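PDB 4Y2W: alanine racemase 1 from Caldanaerobacter subterraneus subsp. tengcongensis MB4, which belongs to the alanine racemase family, pairing an N-terminal eight-stranded alpha/beta barrel with a C-terminal domain built largely of beta-strands. Local coordinates for residues 180-183 / 184-188; 300-304 / 305-309. The protein carries 1 engineered substitution. One frame throughout, in Å; residues are numbered along the deposited sequence.

Interaction 1 (180-183 / 184-188); sequences CKEQ and FDKFM
K181 and D185, one helical turn apart, form a salt bridge in which K181 NZ lies 3.1 Å from D185 OD1 and approaches on the syn side of that oxygen, the side facing OD2. The lysine chain does not run straight out: it bends at chi2 (-87°) and again at chi4, and so crosses the carboxylate obliquely, with CD and CE beside D185 OD2 and NZ at OD1. D185 meets this approach with CG beside its own backbone N (chi1 -70°), which tips the carboxylate back toward the preceding turn. A long flexible base and a short acid suit this i to i+4 spacing on an outer helix surface. E182 and K186 have the same spacing, but E182 OE2 and K186 NZ stand 4.4 Å apart, beyond a salt bridge, although the opposite charges may still attract.

Behind these side chains runs the regular alpha-helical bonding, from F184 N to C180 O at 2.9 Å through to F187 N to Q183 O at 3.2 Å. It fixes the spacing on which the charged pairs depend. On the F184 ring, M188 CG rests over one face, displaced toward the rim, while Y217 meets the ring edge-to-face.

Q183 suits the buried side because its amide can both accept and donate: OE1 takes a hydrogen bond from A170 N, and NE2 gives one to T134 OG1. C180 packs on L215, and F187, large and apolar, on I132. Helix 177-195 therefore turns K181, E182 and K186 to solvent and C180, Q183 and F187 inward, as the connecting helix between barrel strands 160-166 and 203-208 in a beta-alpha-beta unit.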
# COMPACT_ATOMS: atom_id res chain seq x y z
N CYS A 180 -16.74 -27.84 -4.67
CA CYS A 180 -15.41 -28.32 -4.28
C CYS A 180 -15.23 -29.80 -4.65
O CYS A 180 -14.21 -30.18 -5.22
CB CYS A 180 -15.17 -28.12 -2.78
SG CYS A 180 -14.91 -26.40 -2.28
N LYS A 181 -16.22 -30.62 -4.32
CA LYS A 181 -16.21 -32.04 -4.70
C LYS A 181 -16.15 -32.16 -6.22
O LYS A 181 -15.40 -32.98 -6.75
CB LYS A 181 -17.44 -32.77 -4.14
CG LYS A 181 -17.22 -34.24 -3.80
CD LYS A 181 -17.44 -35.17 -4.99
CE LYS A 181 -17.13 -36.62 -4.65
NZ LYS A 181 -15.68 -36.84 -4.35
N GLU A 182 -16.93 -31.34 -6.91
CA GLU A 182 -16.97 -31.33 -8.37
C GLU A 182 -15.62 -30.96 -8.98
O GLU A 182 -15.17 -31.60 -9.93
CB GLU A 182 -18.05 -30.38 -8.88
CG GLU A 182 -18.14 -30.25 -10.39
CD GLU A 182 -19.27 -29.36 -10.85
OE1 GLU A 182 -19.92 -28.72 -9.99
OE2 GLU A 182 -19.52 -29.29 -12.07
N GLN A 183 -15.00 -29.91 -8.45
CA GLN A 183 -13.69 -29.45 -8.94
C GLN A 183 -12.61 -30.49 -8.67
O GLN A 183 -11.73 -30.71 -9.51
CB GLN A 183 -13.29 -28.13 -8.28
CG GLN A 183 -14.13 -26.93 -8.69
CD GLN A 183 -13.54 -25.62 -8.19
OE1 GLN A 183 -14.06 -25.01 -7.25
NE2 GLN A 183 -12.45 -25.18 -8.81
N PHE A 184 -12.68 -31.12 -7.50
CA PHE A 184 -11.71 -32.15 -7.12
C PHE A 184 -11.76 -33.35 -8.07
O PHE A 184 -10.73 -33.81 -8.55
CB PHE A 184 -11.96 -32.60 -5.68
CG PHE A 184 -10.92 -33.55 -5.16
CD1 PHE A 184 -9.69 -33.09 -4.73
CD2 PHE A 184 -11.17 -34.92 -5.11
CE1 PHE A 184 -8.73 -33.96 -4.25
CE2 PHE A 184 -10.22 -35.80 -4.64
CZ PHE A 184 -9.00 -35.32 -4.21
N ASP A 185 -12.97 -33.84 -8.35
CA ASP A 185 -13.15 -34.99 -9.24
C ASP A 185 -12.61 -34.71 -10.65
O ASP A 185 -11.85 -35.52 -11.18
CB ASP A 185 -14.63 -35.40 -9.31
CG ASP A 185 -15.13 -36.02 -8.01
OD1 ASP A 185 -14.33 -36.25 -7.08
OD2 ASP A 185 -16.35 -36.29 -7.91
N LYS A 186 -12.99 -33.58 -11.24
CA LYS A 186 -12.46 -33.17 -12.55
C LYS A 186 -10.94 -33.24 -12.57
O LYS A 186 -10.34 -33.76 -13.51
CB LYS A 186 -12.89 -31.75 -12.90
CG LYS A 186 -14.32 -31.62 -13.36
CD LYS A 186 -14.55 -30.25 -13.99
CE LYS A 186 -16.02 -30.02 -14.31
NZ LYS A 186 -16.25 -28.69 -14.92
N PHE A 187 -10.33 -32.70 -11.52
CA PHE A 187 -8.88 -32.68 -11.37
C PHE A 187 -8.31 -34.10 -11.37
O PHE A 187 -7.44 -34.42 -12.17
CB PHE A 187 -8.50 -31.94 -10.08
CG PHE A 187 -7.03 -31.64 -9.96
CD1 PHE A 187 -6.37 -30.90 -10.93
CD2 PHE A 187 -6.31 -32.08 -8.85
CE1 PHE A 187 -5.02 -30.62 -10.81
CE2 PHE A 187 -4.96 -31.80 -8.73
CZ PHE A 187 -4.32 -31.07 -9.71
N MET A 188 -8.83 -34.94 -10.48
CA MET A 188 -8.38 -36.33 -10.38
C MET A 188 -8.64 -37.11 -11.67
O MET A 188 -7.87 -38.00 -12.02
CB MET A 188 -9.05 -37.04 -9.20
CG MET A 188 -8.75 -36.45 -7.82
SD MET A 188 -7.01 -36.14 -7.43
CE MET A 188 -6.26 -37.69 -7.94

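Interaction 2 (300-304 / 305-309); sequences KLLLK and GKYVP
Strands 300-303 and 306-309 pair antiparallel with their short axes at 137°, a marked twist, and four backbone hydrogen bonds join them, two between L301 and V308 (L301 N to V308 O, 2.8 Å) and two between L303 and K306. Of the latter, K306 N bonds L303 O at 3.1 Å, and L303 N bonds K306 O, closing the turn. L303 to K306 make a type I' turn, in which K304 and G305 both have positive phi; glycine accepts this readily, and G305 N is held by Q341 OE1.

On one face, L302 lies alongside Y307, both pointing the same way. L302 CD2 stands 3.8 Å from the centroid of the Y307 ring, only 10° off the ring normal, a CH-pi contact over the middle of the face. A chi2 of -89° turns the ring so that this face meets the leucine. The ring's edge receives K300, whose CB comes 3.8 Å from Y307 CD1 as the lysine crosses the tyrosine at about a right angle. Farther out, K300 CG passes P309 CB at 4.1 Å. Lysine fits here because its methylenes can pack while the chain extends away from the pair. The tyrosine OH makes weak hydrogen bonds to E344 OE2 and T345 O.

The other face carries L301, L303 and V308, with K306 at the turn end, its chain leading away. V308 CG2 packs against L303 CB at 4.0 Å and, more loosely, against L301 CB; beta-branched valine keeps this methyl close to the strand. L301 and L303 continue onto V335, and V308 onto I321. Strand 306-311 pairs with strand 319-322, while L302 is backbone-bonded to V336 of strand 334-336. This is a beta hairpin with a two-residue loop, built into the C-terminal domain's sheet.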
# COMPACT_ATOMS: atom_id res chain seq x y z
N LYS A 300 -12.98 2.14 16.46
CA LYS A 300 -12.39 2.41 17.75
C LYS A 300 -11.08 1.64 17.88
O LYS A 300 -11.04 0.44 17.62
CB LYS A 300 -13.36 2.02 18.87
CG LYS A 300 -14.69 2.74 18.78
CD LYS A 300 -15.66 2.28 19.86
CE LYS A 300 -16.98 3.03 19.76
NZ LYS A 300 -17.85 2.77 20.93
N LEU A 301 -10.02 2.36 18.26
CA LEU A 301 -8.70 1.76 18.45
C LEU A 301 -8.48 1.49 19.92
O LEU A 301 -9.20 2.00 20.77
CB LEU A 301 -7.61 2.71 17.94
CG LEU A 301 -7.80 3.36 16.57
CD1 LEU A 301 -6.65 4.30 16.27
CD2 LEU A 301 -7.95 2.32 15.47
N LEU A 302 -7.46 0.68 20.22
CA LEU A 302 -7.16 0.32 21.60
C LEU A 302 -6.07 1.22 22.17
O LEU A 302 -5.04 1.45 21.53
CB LEU A 302 -6.73 -1.14 21.70
CG LEU A 302 -7.83 -2.17 21.47
CD1 LEU A 302 -7.23 -3.57 21.38
CD2 LEU A 302 -8.87 -2.10 22.58
N LEU A 303 -6.31 1.72 23.38
CA LEU A 303 -5.36 2.56 24.10
C LEU A 303 -5.53 2.26 25.58
O LEU A 303 -6.56 2.59 26.16
CB LEU A 303 -5.64 4.04 23.83
CG LEU A 303 -4.95 5.07 24.73
CD1 LEU A 303 -3.44 4.95 24.66
CD2 LEU A 303 -5.40 6.48 24.37
N LYS A 304 -4.52 1.63 26.18
CA LYS A 304 -4.56 1.22 27.59
C LYS A 304 -5.70 0.24 27.87
O LYS A 304 -6.29 0.25 28.95
CB LYS A 304 -4.68 2.44 28.51
CG LYS A 304 -3.55 3.44 28.38
CD LYS A 304 -3.90 4.74 29.08
CE LYS A 304 -2.66 5.51 29.51
NZ LYS A 304 -2.13 5.03 30.81
N GLY A 305 -6.02 -0.60 26.89
CA GLY A 305 -7.11 -1.57 27.02
C GLY A 305 -8.51 -0.98 26.94
O GLY A 305 -9.49 -1.67 27.22
N LYS A 306 -8.61 0.29 26.55
CA LYS A 306 -9.89 0.97 26.39
C LYS A 306 -10.09 1.27 24.91
O LYS A 306 -9.13 1.52 24.18
CB LYS A 306 -9.92 2.29 27.18
CG LYS A 306 -9.65 2.15 28.66
CD LYS A 306 -10.83 1.57 29.41
CE LYS A 306 -10.51 1.42 30.89
NZ LYS A 306 -11.69 0.97 31.67
N TYR A 307 -11.35 1.27 24.48
CA TYR A 307 -11.69 1.64 23.11
C TYR A 307 -11.78 3.15 22.97
O TYR A 307 -12.44 3.82 23.77
CB TYR A 307 -12.99 0.97 22.69
CG TYR A 307 -12.83 -0.50 22.39
CD1 TYR A 307 -12.48 -0.93 21.11
CD2 TYR A 307 -12.99 -1.46 23.38
CE1 TYR A 307 -12.31 -2.27 20.83
CE2 TYR A 307 -12.82 -2.80 23.11
CZ TYR A 307 -12.49 -3.20 21.83
OH TYR A 307 -12.32 -4.54 21.54
N VAL A 308 -11.11 3.69 21.95
CA VAL A 308 -11.15 5.12 21.68
C VAL A 308 -11.55 5.34 20.22
O VAL A 308 -10.91 4.80 19.32
CB VAL A 308 -9.79 5.82 21.99
CG1 VAL A 308 -9.62 5.98 23.49
CG2 VAL A 308 -8.61 5.06 21.41
N PRO A 309 -12.62 6.11 19.98
CA PRO A 309 -13.11 6.27 18.61
C PRO A 309 -12.28 7.26 17.79
O PRO A 309 -11.74 8.22 18.32
CB PRO A 309 -14.53 6.80 18.81
CG PRO A 309 -14.45 7.58 20.08
CD PRO A 309 -13.44 6.87 20.95

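Interaction 1 is on a helix of the N-terminal barrel and interaction 2 on strands of the C-terminal, mainly beta part; they lie on opposite sides of the chain's centre. Their centres are 47 Å apart and their nearest atoms about 32 Å, so they do not touch. Each is local: 180-188 spans helical turns, 300-309 a hairpin. The Q183 side chain of interaction 1 is about 12 Å from a bound alanine and weakly hydrogen-bonds the backbone O of H168, a residue of an alanine pocket. In interaction 2 the second strand, 306-311, pairs with strand 319-322, which follows C315 and M316 in the chain; these two line a second alanine site.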